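PDB 3PQA: lactaldehyde dehydrogenase from Methanocaldococcus jannaschii, which oxidises lactaldehyde to lactate with NAD as its preferred cofactor, a step in the biosynthesis of coenzyme F420. Local coordinates for residues P29-E34 with N195-A200; N60-I65 with K150-I155; N248-D253 with A398-D403; I318-A323 with D347-Y352. All blocks are in the same frame, centred on the assembly; numbering follows the deposited sequence. Where two conformers were deposited one is given.

How the interactions relate
Interactions 1, 2 and 3 are buried, while interaction 4 is only partly so. Interactions 1 and 2 border the sheet that contains strand 160-165, and their nearest atoms are about 6 Å apart. Interactions 3 and 4 both reach the other large sheet, which contains strand 350-357. Chemistry follows place. Interaction 2 joins two helices mainly through aliphatic side chains. Interaction 3 pairs two parallel strands through backbone bonds and ends in a carboxylate-centred cluster. Interaction 1 mixes polar and apolar contacts between two loops that lead into helices. Interaction 4 packs a beta turn on the start of a helix by van der Waals contact.

Interaction 1. Residues P29-E34 with N195-A200; sequences PALSRE and NLLTGA
Pro29 and Leu31 are both hydrogen-bonded to Thr198. The hydroxyl of Thr198 donates to the carbonyl of Pro29, with OG1 2.7 Å from Pro29 O. It comes from above the carbonyl plane, 38° out of it. OG1 sits between the backbone N and carbonyl carbon of Thr198 (chi1 55°), on the side of Pro29. Leu31 N donates to Thr198 O at 3.0 Å, and this bond is almost straight. Thr198 is therefore held by both its side chain and its backbone. One water extends the network. It donates to Leu31 O and accepts from Ala200 N.

Segment 195-200 leaves strand 194-196, which runs parallel to strand 160-165, and leads into helix 201-210. This is a strand-loop-helix passage of the Rossmann-like cofactor domain of aldehyde dehydrogenases. Segment 29-34 leads from strand 24-28 into helix 33-44, with Ser32 at its N-cap.

Backbone packing is close where Gly199 has no side chain. Ala30 CA lies 3.7 Å from Gly199 CA. The apolar contact is made by two leucines that cross at about a right angle. Leu31 CD2 meets Leu197 CD2 at 3.6 Å. The other branch, Leu31 CD1, sits 3.3 Å from Thr198 O. Val204 of helix 201-210 touches both leucines.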
loop_
_atom_site.group_PDB
_atom_site.type_symbol
_atom_site.label_atom_id
_atom_site.label_comp_id
_atom_site.label_asym_id
_atom_site.label_seq_id
_atom_site.Cartn_x
_atom_site.Cartn_y
_atom_site.Cartn_z
ATOM N N PRO B 29 0.066 -10.266 44.292
ATOM C CA PRO B 29 0.506 -8.945 44.744
ATOM C C PRO B 29 -0.386 -7.798 44.254
ATOM O O PRO B 29 -0.919 -7.835 43.137
ATOM C CB PRO B 29 1.919 -8.822 44.152
ATOM C CG PRO B 29 2.322 -10.236 43.791
ATOM C CD PRO B 29 1.050 -10.893 43.389
ATOM N N ALA B 30 -0.560 -6.796 45.109
ATOM C CA ALA B 30 -1.180 -5.545 44.694
ATOM C C ALA B 30 -0.193 -4.422 44.936
ATOM O O ALA B 30 0.116 -4.069 46.077
ATOM C CB ALA B 30 -2.488 -5.297 45.415
ATOM N N LEU B 31 0.310 -3.864 43.844
ATOM C CA LEU B 31 1.308 -2.816 43.890
ATOM C C LEU B 31 0.709 -1.502 44.370
ATOM O O LEU B 31 -0.422 -1.160 44.035
ATOM C CB LEU B 31 1.929 -2.631 42.501
ATOM C CG LEU B 31 3.029 -3.593 42.057
ATOM C CD1 LEU B 31 2.585 -5.050 42.088
ATOM C CD2 LEU B 31 3.468 -3.209 40.656
ATOM N N SER B 32 1.470 -0.781 45.185
ATOM C CA SER B 32 1.118 0.576 45.560
ATOM C C SER B 32 1.398 1.519 44.394
ATOM O O SER B 32 2.117 1.153 43.450
ATOM C CB SER B 32 1.961 1.007 46.754
ATOM O OG SER B 32 3.323 1.079 46.374
ATOM N N ARG B 33 0.848 2.733 44.457
ATOM C CA ARG B 33 1.139 3.757 43.453
ATOM C C ARG B 33 2.645 3.997 43.363
ATOM O O ARG B 33 3.186 4.180 42.267
ATOM C CB ARG B 33 0.411 5.075 43.756
ATOM C CG ARG B 33 0.676 6.165 42.704
ATOM C CD ARG B 33 -0.189 7.419 42.884
ATOM N NE ARG B 33 -1.623 7.129 42.890
ATOM C CZ ARG B 33 -2.409 7.076 41.817
ATOM N NH1 ARG B 33 -1.927 7.288 40.590
ATOM N NH2 ARG B 33 -3.695 6.805 41.977
ATOM N N GLU B 34 3.317 3.965 44.511
ATOM C CA GLU B 34 4.757 4.197 44.557
ATOM C C GLU B 34 5.531 3.049 43.912
ATOM O O GLU B 34 6.562 3.276 43.280
ATOM C CB GLU B 34 5.238 4.449 45.993
ATOM C CG GLU B 34 6.594 5.144 46.075
ATOM C CD GLU B 34 6.654 6.400 45.222
ATOM O OE1 GLU B 34 5.724 7.229 45.315
ATOM O OE2 GLU B 34 7.628 6.555 44.455
ATOM N N ASN B 195 6.814 -5.436 31.869
ATOM C CA ASN B 195 6.501 -5.377 33.292
ATOM C C ASN B 195 5.010 -5.585 33.562
ATOM O O ASN B 195 4.193 -4.728 33.238
ATOM C CB ASN B 195 6.938 -4.030 33.876
ATOM C CG ASN B 195 8.387 -3.666 33.530
ATOM O OD1 ASN B 195 9.304 -3.976 34.290
ATOM N ND2 ASN B 195 8.596 -3.010 32.380
ATOM N N LEU B 196 4.665 -6.713 34.179
ATOM C CA LEU B 196 3.286 -6.951 34.591
ATOM C C LEU B 196 3.068 -6.344 35.971
ATOM O O LEU B 196 3.780 -6.677 36.928
ATOM C CB LEU B 196 2.964 -8.447 34.587
ATOM C CG LEU B 196 1.491 -8.829 34.794
ATOM C CD1 LEU B 196 0.602 -8.596 33.549
ATOM C CD2 LEU B 196 1.398 -10.283 35.249
ATOM N N LEU B 197 2.105 -5.434 36.052
ATOM C CA LEU B 197 1.811 -4.690 37.275
ATOM C C LEU B 197 0.385 -5.003 37.757
ATOM O O LEU B 197 -0.609 -4.473 37.223
ATOM C CB LEU B 197 1.993 -3.182 37.047
ATOM C CG LEU B 197 3.298 -2.677 36.422
ATOM C CD1 LEU B 197 3.314 -1.156 36.416
ATOM C CD2 LEU B 197 4.520 -3.238 37.169
ATOM N N THR B 198 0.296 -5.882 38.757
ATOM C CA THR B 198 -0.995 -6.296 39.297
ATOM C C THR B 198 -1.425 -5.407 40.448
ATOM O O THR B 198 -0.583 -4.814 41.131
ATOM C CB THR B 198 -1.023 -7.800 39.722
ATOM O OG1 THR B 198 0.038 -8.081 40.644
ATOM C CG2 THR B 198 -0.890 -8.706 38.488
ATOM N N GLY B 199 -2.734 -5.306 40.651
ATOM C CA GLY B 199 -3.274 -4.528 41.765
ATOM C C GLY B 199 -4.552 -3.818 41.388
ATOM O O GLY B 199 -5.187 -4.149 40.383
ATOM N N ALA B 200 -4.918 -2.825 42.189
ATOM C CA ALA B 200 -6.165 -2.106 42.010
ATOM C C ALA B 200 -6.073 -1.215 40.777
ATOM O O ALA B 200 -5.153 -0.399 40.664
ATOM C CB ALA B 200 -6.471 -1.271 43.260
HETATM O O HOH W 1 -3.026 -1.892 44.046
#

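Interaction 2. Residues N60-I65 with K150-I155; sequences NILMNI and KIAPAI
Leu62 overlaps Ile155, the two side chains sliding past each other in opposite directions. Leu62 CD2 lies 3.9 Å from Ile155 CG2. The same methyl also reaches the preceding turn of the facing helix, where Leu62 CD2 is 3.8 Å from Ala152 O and brushes Ala152 CB.

Ile155 uses its two branches for different partners. With chi1 at -67°, CG1 lies beside the backbone N and CG2 is anti to it. CG2 serves Leu62 and, more loosely, Ile61, with Ile61 CG2 4.5 Å from Ile155 CG2. The longer branch goes to Ile65. Ile65 CD1 and Ile155 CD1 meet tip to tip at 4.1 Å.

The side chains that meet are all aliphatic; the one polar atom touched is Ala152 O. The helix segments run nearly antiparallel, at 159°, with axes 10.5 Å apart. At that spacing Leu62, Ile65 and Ile155 bridge the gap. Near Lys150 and Pro153 helix 145-156 is kinked, as their N atoms lack bonds to the turn before.

Helix 145-156 crosses over between parallel strands 122-138 and 160-165, a beta-alpha-beta unit. Ile161 of strand 160-165 touches Ile155. Phe102 of helix 88-111 packs on Ile65 and Ala152, Ile180 of helix 171-186 on Ile65.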
loop_
_atom_site.group_PDB
_atom_site.type_symbol
_atom_site.label_atom_id
_atom_site.label_comp_id
_atom_site.label_asym_id
_atom_site.label_seq_id
_atom_site.Cartn_x
_atom_site.Cartn_y
_atom_site.Cartn_z
ATOM N N ASN B 60 12.303 -13.615 16.868
ATOM C CA ASN B 60 12.563 -14.804 17.678
ATOM C C ASN B 60 11.787 -14.818 18.982
ATOM O O ASN B 60 11.220 -15.855 19.360
ATOM C CB ASN B 60 14.061 -14.962 17.954
ATOM C CG ASN B 60 14.828 -15.424 16.728
ATOM O OD1 ASN B 60 14.245 -15.989 15.799
ATOM N ND2 ASN B 60 16.145 -15.181 16.717
ATOM N N ILE B 61 11.752 -13.669 19.661
ATOM C CA ILE B 61 11.031 -13.528 20.936
ATOM C C ILE B 61 9.546 -13.782 20.728
ATOM O O ILE B 61 8.920 -14.543 21.470
ATOM C CB ILE B 61 11.239 -12.138 21.564
ATOM C CG1 ILE B 61 12.664 -12.001 22.098
ATOM C CG2 ILE B 61 10.226 -11.893 22.697
ATOM C CD1 ILE B 61 13.065 -10.567 22.361
ATOM N N LEU B 62 8.986 -13.162 19.690
ATOM C CA LEU B 62 7.557 -13.339 19.391
ATOM C C LEU B 62 7.218 -14.815 19.061
ATOM O O LEU B 62 6.235 -15.366 19.567
ATOM C CB LEU B 62 7.115 -12.380 18.274
ATOM C CG LEU B 62 7.151 -10.906 18.728
ATOM C CD1 LEU B 62 7.104 -9.935 17.547
ATOM C CD2 LEU B 62 6.041 -10.579 19.747
ATOM N N MET B 63 8.046 -15.448 18.225
ATOM C CA MET B 63 7.838 -16.847 17.869
ATOM C C MET B 63 7.960 -17.771 19.075
ATOM O O MET B 63 7.192 -18.734 19.200
ATOM C CB MET B 63 8.779 -17.286 16.744
ATOM C CG MET B 63 8.421 -16.677 15.381
ATOM S SD MET B 63 6.737 -17.026 14.810
ATOM C CE MET B 63 6.798 -18.777 14.524
ATOM N N ASN B 64 8.891 -17.461 19.970
ATOM C CA ASN B 64 9.075 -18.294 21.152
ATOM C C ASN B 64 7.933 -18.145 22.143
ATOM O O ASN B 64 7.547 -19.107 22.773
ATOM C CB ASN B 64 10.428 -18.063 21.823
ATOM C CG ASN B 64 10.701 -19.075 22.938
ATOM O OD1 ASN B 64 10.611 -18.745 24.100
ATOM N ND2 ASN B 64 11.020 -20.306 22.566
ATOM N N ILE B 65 7.374 -16.948 22.249
ATOM C CA ILE B 65 6.177 -16.751 23.070
ATOM C C ILE B 65 5.051 -17.619 22.512
ATOM O O ILE B 65 4.386 -18.355 23.269
ATOM C CB ILE B 65 5.779 -15.259 23.155
ATOM C CG1 ILE B 65 6.788 -14.497 24.035
ATOM C CG2 ILE B 65 4.366 -15.105 23.713
ATOM C CD1 ILE B 65 6.718 -12.996 23.924
ATOM N N LYS B 150 -2.039 -6.383 22.442
ATOM C CA LYS B 150 -1.277 -5.194 22.817
ATOM C C LYS B 150 0.220 -5.479 22.952
ATOM O O LYS B 150 1.052 -4.705 22.466
ATOM C CB LYS B 150 -1.799 -4.594 24.124
ATOM C CG LYS B 150 -3.271 -4.179 24.077
ATOM C CD LYS B 150 -3.682 -3.414 25.330
ATOM C CE LYS B 150 -5.222 -3.285 25.424
ATOM N NZ LYS B 150 -5.788 -2.489 24.287
ATOM N N ILE B 151 0.558 -6.564 23.653
ATOM C CA ILE B 151 1.952 -6.980 23.842
ATOM C C ILE B 151 2.680 -7.309 22.537
ATOM O O ILE B 151 3.797 -6.822 22.318
ATOM C CB ILE B 151 2.065 -8.173 24.832
ATOM C CG1 ILE B 151 1.504 -7.764 26.200
ATOM C CG2 ILE B 151 3.530 -8.651 24.970
ATOM C CD1 ILE B 151 1.305 -8.941 27.152
ATOM N N ALA B 152 2.068 -8.149 21.700
ATOM C CA ALA B 152 2.729 -8.585 20.469
ATOM C C ALA B 152 3.111 -7.391 19.549
ATOM O O ALA B 152 4.294 -7.251 19.175
ATOM C CB ALA B 152 1.884 -9.621 19.735
ATOM N N PRO B 153 2.144 -6.506 19.215
ATOM C CA PRO B 153 2.553 -5.316 18.431
ATOM C C PRO B 153 3.537 -4.373 19.138
ATOM O O PRO B 153 4.385 -3.775 18.473
ATOM C CB PRO B 153 1.236 -4.598 18.121
ATOM C CG PRO B 153 0.244 -5.133 19.092
ATOM C CD PRO B 153 0.694 -6.504 19.515
ATOM N N ALA B 154 3.433 -4.234 20.468
ATOM C CA ALA B 154 4.379 -3.406 21.223
ATOM C C ALA B 154 5.818 -3.902 21.120
ATOM O O ALA B 154 6.738 -3.112 20.878
ATOM C CB ALA B 154 3.950 -3.297 22.690
ATOM N N ILE B 155 6.016 -5.208 21.311
ATOM C CA ILE B 155 7.333 -5.825 21.149
ATOM C C ILE B 155 7.827 -5.658 19.699
ATOM O O ILE B 155 8.968 -5.248 19.445
ATOM C CB ILE B 155 7.332 -7.321 21.566
ATOM C CG1 ILE B 155 7.096 -7.465 23.079
ATOM C CG2 ILE B 155 8.655 -8.016 21.174
ATOM C CD1 ILE B 155 6.927 -8.910 23.518
#

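Interaction 3. Residues N248-D253 with A398-D403; sequences NIVLKD and AIFTND
Ile249 is bonded to Ala398 and Phe400 in a parallel strand ladder, the tight part of this contact. Ile249 N donates to Ala398 O and Phe400 N donates to Ile249 O, each at 2.8 Å. Leu251 N then bonds to Phe400 O at 3.0 Å. The ladder belongs to the catalytic-domain sheet and is buried. On one face, Ile399 CD1 meets Leu251 CD1 at 3.8 Å. On the other, Asn248 OD1 lies 3.3 Å from Ala398 CB and accepts a bond from Ser425 N. The Phe400 ring brings its edge to Ile249 O, with CD1 3.5 Å from that oxygen.

Beyond the strands the contact turns polar and is partly exposed. CG of Asp253 lies between the backbone N and the carbonyl carbon (chi1 73°), which brings the carboxylate to the facing loop. Thr401 OG1 donates to the syn lone pair of Asp253 OD1 at 2.7 Å. Asn402 N meets Asp253 OD2 at 2.8 Å, from above the carboxylate plane. Thr401 OG1 also accepts from Asp403 N, an ST turn just before helix 404-413. Here Asn402 makes backbone hydrogen bonds to a second subunit.

With two donors, Asp253 is probably ionised and ties together the loops after both strands.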
loop_
_atom_site.group_PDB
_atom_site.type_symbol
_atom_site.label_atom_id
_atom_site.label_comp_id
_atom_site.label_asym_id
_atom_site.label_seq_id
_atom_site.Cartn_x
_atom_site.Cartn_y
_atom_site.Cartn_z
ATOM N N ASN B 248 -28.314 -5.794 16.066
ATOM C CA ASN B 248 -28.307 -6.842 15.063
ATOM C C ASN B 248 -29.677 -6.832 14.406
ATOM O O ASN B 248 -30.665 -7.017 15.071
ATOM C CB ASN B 248 -28.019 -8.196 15.729
ATOM C CG ASN B 248 -26.551 -8.358 16.150
ATOM O OD1 ASN B 248 -25.837 -9.188 15.589
ATOM N ND2 ASN B 248 -26.106 -7.591 17.157
ATOM N N ILE B 249 -29.707 -6.664 13.085
ATOM C CA ILE B 249 -30.928 -6.345 12.344
ATOM C C ILE B 249 -31.306 -7.529 11.480
ATOM O O ILE B 249 -30.474 -8.032 10.748
ATOM C CB ILE B 249 -30.675 -5.122 11.425
ATOM C CG1 ILE B 249 -30.456 -3.877 12.289
ATOM C CG2 ILE B 249 -31.804 -4.958 10.358
ATOM C CD1 ILE B 249 -29.783 -2.712 11.581
ATOM N N VAL B 250 -32.563 -7.957 11.560
ATOM C CA VAL B 250 -33.009 -9.110 10.783
ATOM C C VAL B 250 -34.106 -8.613 9.862
ATOM O O VAL B 250 -35.213 -8.307 10.331
ATOM C CB VAL B 250 -33.552 -10.240 11.688
ATOM C CG1 VAL B 250 -34.059 -11.444 10.852
ATOM C CG2 VAL B 250 -32.492 -10.702 12.687
ATOM N N LEU B 251 -33.797 -8.508 8.569
ATOM C CA LEU B 251 -34.796 -8.066 7.582
ATOM C C LEU B 251 -35.733 -9.217 7.203
ATOM O O LEU B 251 -35.419 -10.377 7.432
ATOM C CB LEU B 251 -34.133 -7.487 6.330
ATOM C CG LEU B 251 -33.243 -6.254 6.531
ATOM C CD1 LEU B 251 -32.910 -5.632 5.190
ATOM C CD2 LEU B 251 -33.933 -5.230 7.402
ATOM N N LYS B 252 -36.878 -8.895 6.615
ATOM C CA LYS B 252 -37.894 -9.913 6.335
ATOM C C LYS B 252 -37.459 -10.967 5.316
ATOM O O LYS B 252 -38.067 -12.030 5.241
ATOM C CB LYS B 252 -39.217 -9.263 5.906
ATOM C CG LYS B 252 -39.156 -8.524 4.576
ATOM C CD LYS B 252 -40.497 -7.834 4.288
ATOM C CE LYS B 252 -40.455 -7.066 2.978
ATOM N NZ LYS B 252 -39.566 -5.858 3.066
ATOM N N ASP B 253 -36.424 -10.673 4.528
ATOM C CA ASP B 253 -35.928 -11.643 3.559
ATOM C C ASP B 253 -34.751 -12.489 4.076
ATOM O O ASP B 253 -34.160 -13.256 3.313
ATOM C CB ASP B 253 -35.539 -10.946 2.251
ATOM C CG ASP B 253 -34.260 -10.152 2.378
ATOM O OD1 ASP B 253 -34.095 -9.433 3.395
ATOM O OD2 ASP B 253 -33.409 -10.270 1.478
ATOM N N ALA B 398 -24.897 -5.495 12.869
ATOM C CA ALA B 398 -25.046 -6.601 11.916
ATOM C C ALA B 398 -26.387 -6.497 11.248
ATOM O O ALA B 398 -27.336 -5.947 11.833
ATOM C CB ALA B 398 -24.908 -7.976 12.612
ATOM N N ILE B 399 -26.449 -7.035 10.038
ATOM C CA ILE B 399 -27.684 -7.111 9.265
ATOM C C ILE B 399 -27.788 -8.455 8.548
ATOM O O ILE B 399 -26.826 -8.923 7.927
ATOM C CB ILE B 399 -27.804 -5.947 8.254
ATOM C CG1 ILE B 399 -29.078 -6.117 7.420
ATOM C CG2 ILE B 399 -26.575 -5.854 7.344
ATOM C CD1 ILE B 399 -29.564 -4.880 6.794
ATOM N N PHE B 400 -28.968 -9.057 8.634
ATOM C CA PHE B 400 -29.240 -10.317 7.977
ATOM C C PHE B 400 -30.231 -10.020 6.875
ATOM O O PHE B 400 -31.345 -9.554 7.143
ATOM C CB PHE B 400 -29.800 -11.327 8.984
ATOM C CG PHE B 400 -28.797 -11.739 10.033
ATOM C CD1 PHE B 400 -28.583 -10.949 11.155
ATOM C CD2 PHE B 400 -28.064 -12.919 9.877
ATOM C CE1 PHE B 400 -27.638 -11.317 12.114
ATOM C CE2 PHE B 400 -27.119 -13.305 10.834
ATOM C CZ PHE B 400 -26.923 -12.510 11.968
ATOM N N THR B 401 -29.818 -10.285 5.634
ATOM C CA THR B 401 -30.637 -10.036 4.451
ATOM C C THR B 401 -29.972 -10.726 3.270
ATOM O O THR B 401 -28.763 -10.994 3.311
ATOM C CB THR B 401 -30.812 -8.496 4.146
ATOM O OG1 THR B 401 -31.693 -8.309 3.028
ATOM C CG2 THR B 401 -29.456 -7.797 3.864
ATOM N N ASN B 402 -30.767 -11.021 2.238
ATOM C CA ASN B 402 -30.271 -11.546 0.974
ATOM C C ASN B 402 -30.304 -10.497 -0.137
ATOM O O ASN B 402 -30.018 -10.807 -1.289
ATOM C CB ASN B 402 -31.099 -12.771 0.560
ATOM C CG ASN B 402 -30.767 -13.995 1.383
ATOM O OD1 ASN B 402 -29.595 -14.312 1.596
ATOM N ND2 ASN B 402 -31.794 -14.695 1.850
ATOM N N ASP B 403 -30.660 -9.257 0.216
ATOM C CA ASP B 403 -30.876 -8.167 -0.749
ATOM C C ASP B 403 -29.609 -7.308 -0.908
ATOM O O ASP B 403 -29.143 -6.691 0.058
ATOM C CB ASP B 403 -32.050 -7.317 -0.224
ATOM C CG ASP B 403 -32.539 -6.265 -1.210
ATOM O OD1 ASP B 403 -31.744 -5.401 -1.638
ATOM O OD2 ASP B 403 -33.772 -6.271 -1.491
#

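Interaction 4. Residues I318-A323 with D347-Y352; sequences ISVEHA and DKALFY
Phe351 meets Ala323 with one edge of its ring. From CB, which points toward the helix, the side chain runs through CG to CD2, and there the contact begins. Phe351 CD2 is 3.9 Å from Ala323 O and 4.4 Å from Ala323 CB. The next atom, CE2, lies 3.6 Å from Ala323 O, which is near the ring plane. CZ, at the tip, is already farther off, 4.8 Å from Ala323 O. The CD2-CE2 edge thus faces the oxygen.

The rest of the contact is a beta turn set against the first turn of helix 320-335. Residues 347-350 form a type II' turn, the hairpin end between strands 346-347 and 350-357. Ala349 CB fits against the helix start, 3.7 Å from Ser319 O. Val320 CG2 is 4.2 Å from Ala349 CB. In return, Ala323 CB touches the turn, 3.6 Å from Lys348 O. Ser319 is the N-cap, and its OG accepts from His322 N at 2.9 Å. A backbone hydrogen bond between Ala349 and Leu317 ties the turn down just before the helix. The amine end of exposed Lys348 extends clear of the helix.

Between the two segments the contact is van der Waals packing of alanine methyls, Val320 and the Phe351 edge against side chains and backbone carbonyls. The meeting of a ring edge with a carbonyl oxygen is probably mildly favourable, since aromatic C-H groups carry a slight positive charge.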
loop_
_atom_site.group_PDB
_atom_site.type_symbol
_atom_site.label_atom_id
_atom_site.label_comp_id
_atom_site.label_asym_id
_atom_site.label_seq_id
_atom_site.Cartn_x
_atom_site.Cartn_y
_atom_site.Cartn_z
ATOM N N ILE B 318 -18.838 -12.567 35.617
ATOM C CA ILE B 318 -17.529 -12.450 36.257
ATOM C C ILE B 318 -17.597 -12.196 37.767
ATOM O O ILE B 318 -16.613 -12.419 38.471
ATOM C CB ILE B 318 -16.665 -11.363 35.581
ATOM C CG1 ILE B 318 -15.183 -11.540 35.960
ATOM C CG2 ILE B 318 -17.190 -9.971 35.948
ATOM C CD1 ILE B 318 -14.559 -12.898 35.544
ATOM N N SER B 319 -18.744 -11.724 38.252
ATOM C CA SER B 319 -18.921 -11.442 39.677
ATOM C C SER B 319 -20.390 -11.495 40.062
ATOM O O SER B 319 -21.272 -11.280 39.216
ATOM C CB SER B 319 -18.351 -10.063 40.036
ATOM O OG SER B 319 -19.204 -9.020 39.585
ATOM N N VAL B 320 -20.646 -11.782 41.342
ATOM C CA VAL B 320 -21.999 -11.725 41.892
ATOM C C VAL B 320 -22.533 -10.295 41.808
ATOM O O VAL B 320 -23.692 -10.091 41.447
ATOM C CB VAL B 320 -22.042 -12.223 43.360
ATOM C CG1 VAL B 320 -23.477 -12.292 43.859
ATOM C CG2 VAL B 320 -21.406 -13.582 43.458
ATOM N N GLU B 321 -21.675 -9.321 42.130
ATOM C CA GLU B 321 -21.996 -7.886 42.049
ATOM C C GLU B 321 -22.589 -7.522 40.683
ATOM O O GLU B 321 -23.632 -6.863 40.595
ATOM C CB GLU B 321 -20.748 -7.027 42.307
ATOM C CG GLU B 321 -21.061 -5.599 42.770
ATOM C CD GLU B 321 -19.928 -4.588 42.543
ATOM O OE1 GLU B 321 -18.731 -4.918 42.723
ATOM O OE2 GLU B 321 -20.245 -3.428 42.206
ATOM N N HIS B 322 -21.923 -7.961 39.621
ATOM C CA HIS B 322 -22.398 -7.664 38.289
ATOM C C HIS B 322 -23.730 -8.358 38.014
ATOM O O HIS B 322 -24.650 -7.752 37.498
ATOM C CB HIS B 322 -21.358 -8.037 37.231
ATOM C CG HIS B 322 -21.754 -7.612 35.863
ATOM N ND1 HIS B 322 -22.034 -6.303 35.557
ATOM C CD2 HIS B 322 -21.968 -8.320 34.732
ATOM C CE1 HIS B 322 -22.409 -6.221 34.295
ATOM N NE2 HIS B 322 -22.365 -7.430 33.770
ATOM N N ALA B 323 -23.818 -9.626 38.381
ATOM C CA ALA B 323 -25.038 -10.411 38.190
ATOM C C ALA B 323 -26.247 -9.766 38.885
ATOM O O ALA B 323 -27.345 -9.743 38.330
ATOM C CB ALA B 323 -24.825 -11.830 38.685
ATOM N N ASP B 347 -28.383 -17.607 39.662
ATOM C CA ASP B 347 -27.930 -18.461 40.753
ATOM C C ASP B 347 -26.536 -17.982 41.115
ATOM O O ASP B 347 -25.560 -18.371 40.470
ATOM C CB ASP B 347 -27.889 -19.915 40.306
ATOM C CG ASP B 347 -27.476 -20.863 41.419
ATOM O OD1 ASP B 347 -27.198 -20.413 42.561
ATOM O OD2 ASP B 347 -27.426 -22.080 41.144
ATOM N N LYS B 348 -26.456 -17.124 42.133
ATOM C CA LYS B 348 -25.244 -16.355 42.434
ATOM C C LYS B 348 -24.817 -15.589 41.169
ATOM O O LYS B 348 -25.589 -14.791 40.653
ATOM C CB LYS B 348 -24.128 -17.240 42.999
ATOM C CG LYS B 348 -24.489 -17.920 44.329
ATOM C CD LYS B 348 -23.567 -19.094 44.604
ATOM C CE LYS B 348 -23.820 -20.219 43.595
ATOM N NZ LYS B 348 -22.840 -21.327 43.717
ATOM N N ALA B 349 -23.624 -15.850 40.650
ATOM C CA ALA B 349 -23.178 -15.155 39.443
ATOM C C ALA B 349 -23.616 -15.849 38.143
ATOM O O ALA B 349 -23.420 -15.304 37.045
ATOM C CB ALA B 349 -21.666 -14.946 39.474
ATOM N N LEU B 350 -24.200 -17.040 38.264
ATOM C CA LEU B 350 -24.655 -17.788 37.096
ATOM C C LEU B 350 -25.973 -17.200 36.580
ATOM O O LEU B 350 -27.036 -17.362 37.193
ATOM C CB LEU B 350 -24.766 -19.289 37.396
ATOM C CG LEU B 350 -24.964 -20.241 36.210
ATOM C CD1 LEU B 350 -23.777 -20.181 35.235
ATOM C CD2 LEU B 350 -25.183 -21.678 36.680
ATOM N N PHE B 351 -25.889 -16.491 35.458
ATOM C CA PHE B 351 -27.049 -15.809 34.906
ATOM C C PHE B 351 -27.568 -16.555 33.690
ATOM O O PHE B 351 -26.828 -16.787 32.729
ATOM C CB PHE B 351 -26.724 -14.355 34.553
ATOM C CG PHE B 351 -27.904 -13.434 34.678
ATOM C CD1 PHE B 351 -28.917 -13.449 33.727
ATOM C CD2 PHE B 351 -28.014 -12.575 35.770
ATOM C CE1 PHE B 351 -30.016 -12.615 33.839
ATOM C CE2 PHE B 351 -29.123 -11.745 35.911
ATOM C CZ PHE B 351 -30.128 -11.759 34.935
ATOM N N TYR B 352 -28.850 -16.915 33.721
ATOM C CA TYR B 352 -29.407 -17.749 32.660
ATOM C C TYR B 352 -29.755 -16.941 31.412
ATOM O O TYR B 352 -30.116 -15.761 31.518
ATOM C CB TYR B 352 -30.611 -18.550 33.195
ATOM C CG TYR B 352 -30.145 -19.631 34.141
ATOM C CD1 TYR B 352 -29.760 -19.319 35.448
ATOM C CD2 TYR B 352 -30.027 -20.947 33.713
ATOM C CE1 TYR B 352 -29.283 -20.299 36.308
ATOM C CE2 TYR B 352 -29.560 -21.941 34.566
ATOM C CZ TYR B 352 -29.181 -21.607 35.860
ATOM O OH TYR B 352 -28.723 -22.582 36.717
#